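Long-range contacts in inorganic pyrophosphatase (Neisseria gonorrhoeae, PDB 5TEA), which probably hydrolyses inorganic pyrophosphate to two phosphate ions with magnesium as cofactor, working as a homohexamer: residues Ile15-Asp20 and Ile68-Asp73; Asp20-Ile25 and Val173-Ile178; Gly35-Ile40 and Glu55-Ala60. One frame throughout, in Å; residues are numbered along the deposited sequence.

Contact 1 (Ile15-Asp20 and Ile68-Asp73); sequences ILTPGD and IPQTLD. With CA (calcium ion), chain I.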
loop_
_atom_site.group_PDB
_atom_site.type_symbol
_atom_site.label_atom_id
_atom_site.label_comp_id
_atom_site.label_asym_id
_atom_site.label_seq_id
_atom_site.Cartn_x
_atom_site.Cartn_y
_atom_site.Cartn_z
ATOM N N ILE B 15 -32.103 6.473 7.694
ATOM C CA ILE B 15 -32.052 7.161 6.408
ATOM C C ILE B 15 -32.186 6.190 5.238
ATOM O O ILE B 15 -32.688 6.569 4.176
ATOM C CB ILE B 15 -30.750 7.971 6.284
ATOM C CG1 ILE B 15 -29.538 7.038 6.382
ATOM C CG2 ILE B 15 -30.685 9.058 7.350
ATOM C CD1 ILE B 15 -28.273 7.594 5.765
ATOM N N LEU B 16 -31.745 4.950 5.407
ATOM C CA LEU B 16 -31.709 3.971 4.335
ATOM C C LEU B 16 -32.712 2.865 4.603
ATOM O O LEU B 16 -32.862 2.410 5.743
ATOM C CB LEU B 16 -30.319 3.345 4.197
ATOM C CG LEU B 16 -29.247 4.051 3.379
ATOM C CD1 LEU B 16 -27.909 3.309 3.522
ATOM C CD2 LEU B 16 -29.684 4.134 1.934
ATOM N N THR B 17 -33.372 2.425 3.554
ATOM C CA THR B 17 -34.182 1.222 3.551
ATOM C C THR B 17 -33.393 0.085 2.926
ATOM O O THR B 17 -32.292 0.291 2.404
ATOM C CB THR B 17 -35.470 1.469 2.771
ATOM O OG1 THR B 17 -35.152 1.642 1.387
ATOM C CG2 THR B 17 -36.178 2.702 3.300
ATOM N N PRO B 18 -33.913 -1.150 2.961
ATOM C CA PRO B 18 -33.213 -2.239 2.262
ATOM C C PRO B 18 -33.131 -2.039 0.763
ATOM O O PRO B 18 -32.291 -2.674 0.120
ATOM C CB PRO B 18 -34.041 -3.484 2.613
ATOM C CG PRO B 18 -34.712 -3.132 3.888
ATOM C CD PRO B 18 -35.032 -1.669 3.773
ATOM N N GLY B 19 -33.995 -1.209 0.175
ATOM C CA GLY B 19 -33.945 -1.013 -1.266
ATOM C C GLY B 19 -34.852 -1.953 -2.045
ATOM O O GLY B 19 -35.860 -2.440 -1.520
ATOM N N ASP B 20 -34.492 -2.231 -3.301
ATOM C CA ASP B 20 -35.366 -2.950 -4.239
ATOM C C ASP B 20 -35.058 -4.444 -4.168
ATOM O O ASP B 20 -34.405 -5.019 -5.039
ATOM C CB ASP B 20 -35.184 -2.406 -5.658
ATOM C CG ASP B 20 -36.138 -3.039 -6.670
ATOM O OD1 ASP B 20 -36.960 -3.893 -6.291
ATOM O OD2 ASP B 20 -36.057 -2.677 -7.860
ATOM N N ILE B 68 -27.127 -4.982 5.556
ATOM C CA ILE B 68 -28.304 -4.405 4.911
ATOM C C ILE B 68 -29.084 -3.627 5.966
ATOM O O ILE B 68 -29.491 -4.221 6.981
ATOM C CB ILE B 68 -29.191 -5.489 4.276
ATOM C CG1 ILE B 68 -28.401 -6.350 3.279
ATOM C CG2 ILE B 68 -30.378 -4.838 3.598
ATOM C CD1 ILE B 68 -29.208 -7.562 2.758
ATOM N N PRO B 69 -29.348 -2.334 5.764
ATOM C CA PRO B 69 -30.118 -1.578 6.765
ATOM C C PRO B 69 -31.524 -2.141 6.929
ATOM O O PRO B 69 -32.117 -2.669 5.988
ATOM C CB PRO B 69 -30.163 -0.150 6.196
ATOM C CG PRO B 69 -29.241 -0.125 5.029
ATOM C CD PRO B 69 -28.999 -1.531 4.579
ATOM N N GLN B 70 -32.045 -2.024 8.155
ATOM C CA GLN B 70 -33.435 -2.368 8.480
ATOM C C GLN B 70 -33.728 -3.845 8.230
ATOM O O GLN B 70 -34.793 -4.210 7.738
ATOM C CB GLN B 70 -34.425 -1.479 7.725
ATOM C CG GLN B 70 -34.246 -0.004 8.024
ATOM C CD GLN B 70 -35.355 0.849 7.447
ATOM O OE1 GLN B 70 -36.144 0.395 6.616
ATOM N NE2 GLN B 70 -35.426 2.097 7.889
ATOM N N THR B 71 -32.777 -4.702 8.603
ATOM C CA THR B 71 -32.947 -6.145 8.569
ATOM C C THR B 71 -32.445 -6.724 9.889
ATOM O O THR B 71 -31.622 -6.115 10.576
ATOM C CB THR B 71 -32.191 -6.789 7.396
ATOM O OG1 THR B 71 -30.794 -6.516 7.518
ATOM C CG2 THR B 71 -32.686 -6.241 6.034
ATOM N N LEU B 72 -32.950 -7.909 10.238
ATOM C CA LEU B 72 -32.527 -8.608 11.449
ATOM C C LEU B 72 -32.375 -10.098 11.183
ATOM O O LEU B 72 -33.289 -10.726 10.641
ATOM C CB LEU B 72 -33.536 -8.416 12.589
ATOM C CG LEU B 72 -33.654 -7.067 13.294
ATOM C CD1 LEU B 72 -34.586 -7.203 14.488
ATOM C CD2 LEU B 72 -32.283 -6.564 13.724
ATOM N N ASP B 73 -31.241 -10.663 11.596
ATOM C CA ASP B 73 -31.127 -12.106 11.790
ATOM C C ASP B 73 -32.084 -12.576 12.881
ATOM O O ASP B 73 -32.589 -11.787 13.679
ATOM C CB ASP B 73 -29.710 -12.488 12.207
ATOM C CG ASP B 73 -28.832 -12.891 11.045
ATOM O OD1 ASP B 73 -29.344 -13.148 9.935
ATOM O OD2 ASP B 73 -27.609 -12.971 11.268
HETATM CA CA CA I . -25.646 -11.693 11.059
HETATM O O HOH W 1 -26.496 -12.308 8.901
HETATM O O HOH W 2 -23.766 -11.411 11.677
#

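Contact 2 (Asp20-Ile25 and Val173-Ile178); sequences DVDGGI and VIKESI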
loop_
_atom_site.group_PDB
_atom_site.type_symbol
_atom_site.label_atom_id
_atom_site.label_comp_id
_atom_site.label_asym_id
_atom_site.label_seq_id
_atom_site.Cartn_x
_atom_site.Cartn_y
_atom_site.Cartn_z
ATOM N N ASP B 20 -34.492 -2.231 -3.301
ATOM C CA ASP B 20 -35.366 -2.950 -4.239
ATOM C C ASP B 20 -35.058 -4.444 -4.168
ATOM O O ASP B 20 -34.405 -5.019 -5.039
ATOM C CB ASP B 20 -35.184 -2.406 -5.658
ATOM C CG ASP B 20 -36.138 -3.039 -6.670
ATOM O OD1 ASP B 20 -36.960 -3.893 -6.291
ATOM O OD2 ASP B 20 -36.057 -2.677 -7.860
ATOM N N VAL B 21 -35.564 -5.087 -3.109
ATOM C CA VAL B 21 -35.241 -6.494 -2.872
ATOM C C VAL B 21 -35.710 -7.352 -4.038
ATOM O O VAL B 21 -34.957 -8.182 -4.563
ATOM C CB VAL B 21 -35.847 -6.972 -1.541
ATOM C CG1 VAL B 21 -35.474 -8.429 -1.291
ATOM C CG2 VAL B 21 -35.376 -6.079 -0.404
ATOM N N ASP B 22 -36.967 -7.167 -4.459
ATOM C CA ASP B 22 -37.505 -7.929 -5.584
ATOM C C ASP B 22 -36.667 -7.738 -6.846
ATOM O O ASP B 22 -36.424 -8.694 -7.589
ATOM C CB ASP B 22 -38.954 -7.518 -5.859
ATOM C CG ASP B 22 -39.953 -8.228 -4.958
ATOM O OD1 ASP B 22 -39.549 -9.128 -4.202
ATOM O OD2 ASP B 22 -41.152 -7.883 -5.014
ATOM N N GLY B 23 -36.211 -6.513 -7.105
ATOM C CA GLY B 23 -35.371 -6.284 -8.268
ATOM C C GLY B 23 -33.933 -6.742 -8.120
ATOM O O GLY B 23 -33.181 -6.708 -9.098
ATOM N N GLY B 24 -33.542 -7.164 -6.927
ATOM C CA GLY B 24 -32.188 -7.611 -6.670
ATOM C C GLY B 24 -31.160 -6.516 -6.532
ATOM O O GLY B 24 -29.961 -6.808 -6.563
ATOM N N ILE B 25 -31.575 -5.266 -6.393
ATOM C CA ILE B 25 -30.657 -4.149 -6.174
ATOM C C ILE B 25 -30.993 -3.593 -4.801
ATOM O O ILE B 25 -32.044 -2.972 -4.626
ATOM C CB ILE B 25 -30.779 -3.065 -7.257
ATOM C CG1 ILE B 25 -30.702 -3.688 -8.650
ATOM C CG2 ILE B 25 -29.669 -1.989 -7.080
ATOM C CD1 ILE B 25 -29.387 -4.327 -8.952
ATOM N N VAL B 173 -34.184 -14.878 2.077
ATOM C CA VAL B 173 -33.507 -14.581 3.342
ATOM C C VAL B 173 -33.646 -13.105 3.692
ATOM O O VAL B 173 -33.975 -12.750 4.827
ATOM C CB VAL B 173 -32.032 -15.005 3.263
ATOM C CG1 VAL B 173 -31.244 -14.504 4.495
ATOM C CG2 VAL B 173 -31.929 -16.521 3.107
ATOM N N ILE B 174 -33.417 -12.221 2.712
ATOM C CA ILE B 174 -33.555 -10.783 2.953
ATOM C C ILE B 174 -34.977 -10.448 3.390
ATOM O O ILE B 174 -35.186 -9.735 4.378
ATOM C CB ILE B 174 -33.141 -9.977 1.705
ATOM C CG1 ILE B 174 -31.644 -10.160 1.421
ATOM C CG2 ILE B 174 -33.440 -8.508 1.912
ATOM C CD1 ILE B 174 -31.201 -9.667 0.007
ATOM N N LYS B 175 -35.979 -10.964 2.667
ATOM C CA LYS B 175 -37.364 -10.643 3.004
ATOM C C LYS B 175 -37.744 -11.154 4.394
ATOM O O LYS B 175 -38.507 -10.502 5.119
ATOM C CB LYS B 175 -38.306 -11.206 1.937
ATOM C CG LYS B 175 -38.209 -10.466 0.612
ATOM C CD LYS B 175 -39.206 -11.001 -0.391
ATOM C CE LYS B 175 -39.785 -9.867 -1.204
ATOM N NZ LYS B 175 -40.800 -10.329 -2.195
ATOM N N GLU B 176 -37.229 -12.319 4.782
ATOM C CA GLU B 176 -37.463 -12.806 6.140
ATOM C C GLU B 176 -36.844 -11.873 7.175
ATOM O O GLU B 176 -37.417 -11.657 8.253
ATOM C CB GLU B 176 -36.904 -14.220 6.292
ATOM C CG GLU B 176 -37.711 -15.286 5.551
ATOM C CD GLU B 176 -36.975 -16.612 5.443
ATOM O OE1 GLU B 176 -35.790 -16.678 5.838
ATOM O OE2 GLU B 176 -37.581 -17.586 4.951
ATOM N N SER B 177 -35.662 -11.332 6.874
ATOM C CA SER B 177 -34.993 -10.437 7.810
ATOM C C SER B 177 -35.649 -9.063 7.858
ATOM O O SER B 177 -35.619 -8.404 8.905
ATOM C CB SER B 177 -33.519 -10.319 7.439
ATOM O OG SER B 177 -32.971 -11.611 7.281
ATOM N N ILE B 178 -36.257 -8.623 6.753
ATOM C CA ILE B 178 -37.052 -7.400 6.790
ATOM C C ILE B 178 -38.252 -7.576 7.709
ATOM O O ILE B 178 -38.622 -6.663 8.458
ATOM C CB ILE B 178 -37.478 -7.002 5.364
ATOM C CG1 ILE B 178 -36.247 -6.588 4.546
ATOM C CG2 ILE B 178 -38.578 -5.920 5.388
ATOM C CD1 ILE B 178 -36.544 -6.316 3.092
#

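Contact 3 (Gly35-Ile40 and Glu55-Ala60); sequences GSNHKI and EPAIFA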
loop_
_atom_site.group_PDB
_atom_site.type_symbol
_atom_site.label_atom_id
_atom_site.label_comp_id
_atom_site.label_asym_id
_atom_site.label_seq_id
_atom_site.Cartn_x
_atom_site.Cartn_y
_atom_site.Cartn_z
ATOM N N GLY B 35 -9.358 -7.521 2.973
ATOM C CA GLY B 35 -7.967 -7.550 3.368
ATOM C C GLY B 35 -7.664 -7.018 4.753
ATOM O O GLY B 35 -6.499 -7.064 5.173
ATOM N N SER B 36 -8.659 -6.514 5.480
ATOM C CA SER B 36 -8.446 -6.006 6.832
ATOM C C SER B 36 -8.656 -7.104 7.871
ATOM O O SER B 36 -9.554 -7.940 7.733
ATOM C CB SER B 36 -9.393 -4.833 7.112
ATOM O OG SER B 36 -9.280 -4.387 8.446
ATOM N N ASN B 37 -7.819 -7.112 8.919
ATOM C CA ASN B 37 -8.084 -7.969 10.073
ATOM C C ASN B 37 -8.702 -7.197 11.229
ATOM O O ASN B 37 -8.626 -7.638 12.385
ATOM C CB ASN B 37 -6.819 -8.705 10.537
ATOM C CG ASN B 37 -5.742 -7.762 11.062
ATOM O OD1 ASN B 37 -5.602 -6.641 10.583
ATOM N ND2 ASN B 37 -4.966 -8.226 12.051
ATOM N N HIS B 38 -9.312 -6.051 10.946
ATOM C CA HIS B 38 -10.002 -5.270 11.963
ATOM C C HIS B 38 -11.481 -5.619 11.915
ATOM O O HIS B 38 -12.130 -5.434 10.882
ATOM C CB HIS B 38 -9.783 -3.783 11.753
ATOM C CG HIS B 38 -8.354 -3.366 11.959
ATOM N ND1 HIS B 38 -7.882 -2.108 11.654
ATOM C CD2 HIS B 38 -7.290 -4.070 12.411
ATOM C CE1 HIS B 38 -6.590 -2.046 11.931
ATOM N NE2 HIS B 38 -6.206 -3.223 12.393
ATOM N N LYS B 39 -12.003 -6.152 13.009
ATOM C CA LYS B 39 -13.431 -6.475 13.045
ATOM C C LYS B 39 -14.192 -5.208 13.399
ATOM O O LYS B 39 -14.328 -4.849 14.572
ATOM C CB LYS B 39 -13.738 -7.585 14.037
ATOM C CG LYS B 39 -15.225 -7.945 14.028
ATOM C CD LYS B 39 -15.538 -8.898 15.171
ATOM C CE LYS B 39 -16.991 -9.334 15.122
ATOM N NZ LYS B 39 -17.888 -8.208 14.747
ATOM N N ILE B 40 -14.706 -4.541 12.379
ATOM C CA ILE B 40 -15.426 -3.290 12.530
ATOM C C ILE B 40 -16.904 -3.585 12.344
ATOM O O ILE B 40 -17.289 -4.338 11.444
ATOM C CB ILE B 40 -14.913 -2.239 11.527
ATOM C CG1 ILE B 40 -13.436 -1.958 11.815
ATOM C CG2 ILE B 40 -15.723 -0.941 11.618
ATOM C CD1 ILE B 40 -12.735 -1.195 10.708
ATOM N N GLU B 55 -8.511 -9.177 14.712
ATOM C CA GLU B 55 -8.555 -10.599 14.394
ATOM C C GLU B 55 -7.157 -11.090 14.035
ATOM O O GLU B 55 -6.283 -10.286 13.725
ATOM C CB GLU B 55 -9.506 -10.840 13.221
ATOM C CG GLU B 55 -10.942 -10.375 13.460
ATOM C CD GLU B 55 -11.772 -11.364 14.247
ATOM O OE1 GLU B 55 -11.195 -12.142 15.036
ATOM O OE2 GLU B 55 -13.012 -11.366 14.069
ATOM N N PRO B 56 -6.908 -12.400 14.064
ATOM C CA PRO B 56 -5.621 -12.910 13.565
ATOM C C PRO B 56 -5.361 -12.439 12.135
ATOM O O PRO B 56 -6.245 -12.469 11.277
ATOM C CB PRO B 56 -5.793 -14.434 13.634
ATOM C CG PRO B 56 -6.808 -14.626 14.746
ATOM C CD PRO B 56 -7.773 -13.487 14.564
ATOM N N ALA B 57 -4.131 -11.979 11.894
ATOM C CA ALA B 57 -3.755 -11.458 10.589
ATOM C C ALA B 57 -3.945 -12.486 9.482
ATOM O O ALA B 57 -4.259 -12.118 8.349
ATOM C CB ALA B 57 -2.303 -10.969 10.619
ATOM N N ILE B 58 -3.771 -13.775 9.784
ATOM C CA ILE B 58 -3.984 -14.799 8.772
ATOM C C ILE B 58 -5.442 -14.916 8.370
ATOM O O ILE B 58 -5.747 -15.585 7.382
ATOM C CB ILE B 58 -3.492 -16.180 9.247
ATOM C CG1 ILE B 58 -4.168 -16.552 10.570
ATOM C CG2 ILE B 58 -1.964 -16.179 9.402
ATOM C CD1 ILE B 58 -3.998 -17.998 10.936
ATOM N N PHE B 59 -6.349 -14.288 9.113
ATOM C CA PHE B 59 -7.777 -14.327 8.816
ATOM C C PHE B 59 -8.310 -12.953 8.412
ATOM O O PHE B 59 -9.402 -12.551 8.820
ATOM C CB PHE B 59 -8.556 -14.874 10.010
ATOM C CG PHE B 59 -8.220 -16.302 10.360
ATOM C CD1 PHE B 59 -8.105 -17.264 9.366
ATOM C CD2 PHE B 59 -8.000 -16.679 11.683
ATOM C CE1 PHE B 59 -7.812 -18.576 9.674
ATOM C CE2 PHE B 59 -7.705 -18.001 12.002
ATOM C CZ PHE B 59 -7.597 -18.950 10.998
ATOM N N ALA B 60 -7.560 -12.220 7.591
ATOM C CA ALA B 60 -8.087 -10.993 7.007
ATOM C C ALA B 60 -9.329 -11.316 6.186
ATOM O O ALA B 60 -9.443 -12.395 5.598
ATOM C CB ALA B 60 -7.043 -10.312 6.120
#

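Contact 1 (Ile15-Asp20 and Ile68-Asp73)
Pro-18, Pro-69 and Gln-70 bury the largest areas here, and the two prolines have the nearest CA atoms across the segments, 5.5 Å between Pro-18 CA and Pro-69 CA. The Pro-18 ring meets the other segment through its CG, which lies 3.4 Å from the carbonyl O of Pro-69, while its CB rests 4.0 Å from Ile-68 CG2. Pro-69 presents its CG to Leu-16, 3.7 Å from Leu-16 CB. Gln-70 sets its CG anti to its carbonyl carbon (chi1 -59°) and runs extended beyond it, reaching past Pro-18, whose side chain it crosses at about a right angle. Its OE1 ends 3.7 Å from Pro-18 CD and equally near Thr-17 CA. Gln-70 NE2 comes within 3.4 Å of Leu-16 O at too poor an angle to bond, and gives its hydrogen bond instead to Asn-13 O. Thr-71 OG1 donates to Ile-68 O over 2.7 Å, a bond that spans Pro-69 and Gln-70. Asp-73 OD2 binds calcium at 2.4 Å, with carboxylate oxygens of Asp-77, Asp-80 and Asp-112, the backbone O of Glu-78 and two waters. The proline packing joins the N-terminal segment to the loop entering the acidic metal site of a family I pyrophosphatase.

Contact 2 (Asp20-Ile25 and Val173-Ile178)
Apolar packing centres on Val-21, both of whose methyl groups rest on Ile-174 CG2. Val-21 CG1, anti to the backbone N (chi1 -179°), lies 3.8 Å from Ile-174 CG2 and also touches the aliphatic CG of Lys-175. The other branch, Val-21 CG2, meets Ile-178 CD1 at 3.7 Å. Ile-174 and Ile-178 are one helical turn apart, and both run antiparallel to the valine side chain. Ile-174 also touches Val-99 and Ile-115 of the sheet.

The ionic component lies at the exposed margin. Lys-175 bends at chi3 (141°), which carries NZ to Asp-22 OD1 at 2.7 Å; this salt bridge uses the syn lone pair of that oxygen, and the two side chains cross at about a right angle. Lys-171 of the same helix bonds to Asp-22 O.

Backbone and side-chain bonds shape the turn. Gly-23 N meets Asp-20 OD1 at 2.8 Å from above the carboxylate plane, an Asx motif, and Gly-24 N bonds to Val-21 O at 2.9 Å in a type I turn. In a G1 beta bulge Gly-24 and Ile-25 both face Asp-20, which exchanges two backbone bonds with Ile-25. The whole is a beta hairpin of strands 19-20 and 25-32 packed on helix 167-183.

Contact 3 (Gly35-Ile40 and Glu55-Ala60)
Asn-37 points its side chain at the 55-60 segment and grips Glu-55 twice, once through its backbone and once through its amide. Glu-55 N donates to Asn-37 O over 2.8 Å, with an N-H...O angle of 164° and the donor nearly along the C=O axis. In return Asn-37 ND2 donates to Glu-55 O at 3.0 Å. That second bond is less straight, 144° at the hydrogen, with the acceptor tilted from the amide plane. Asn-37 CG lies between the backbone N and the carbonyl carbon (chi1 65°), which brings ND2 over the start of the 3-10 segment, 3.7 Å from Ala-57 CA.

The backbone bond prolongs the antiparallel pairing of strands 38-43 and 48-54, a two-stranded hairpin whose backbone bonds continue from Lys-39 to Asp-52 and Arg-53. Lys-39, probably a substrate ligand, sends its methylene chain obliquely across Glu-55, with Lys-39 CD 3.7 Å from Glu-55 OE2. The charged ends part: Lys-39 NZ forms a salt bridge with Asp-52, whereas the Glu-55 carboxylate pairs with Arg-53, another predicted substrate ligand.

At the other end Ala-60 turns its CB toward Gly-35 O, 3.4 Å away, and its CA approaches Ser-36 O at 3.5 Å in a CA-H...O contact. Ser-36 OG accepts from His-38 N at 3.0 Å, an ST turn leading into the strand. Asn-124 of a third subunit bonds to Ala-57 N, and Gln-142 of a fourth subunit to Ile-58 N.

Contacts 1 and 2 are neighbours, with centres about 9 Å apart, and share Asp-20; helix 167-183 supplies one side of contact 2 and touches contact 1, as where Pro-18 CG lies 3.8 Å from Ile-178 CD1. Contact 3 lies on the opposite side of the chain's centre. Contact 1 has four of seven touching residues buried, joins by van der Waals packing without hydrogen bonds between its segments, and runs on to the calcium site. Contact 2 buries Val-21 and Ile-174 but exposes its salt bridge. Contact 3 buries Asn-37 and Glu-55, exposes Gly-35 and Ala-57, and relies on hydrogen bonds beside predicted substrate ligands. Other subunits touch contacts 1 and 3, but not contact 2.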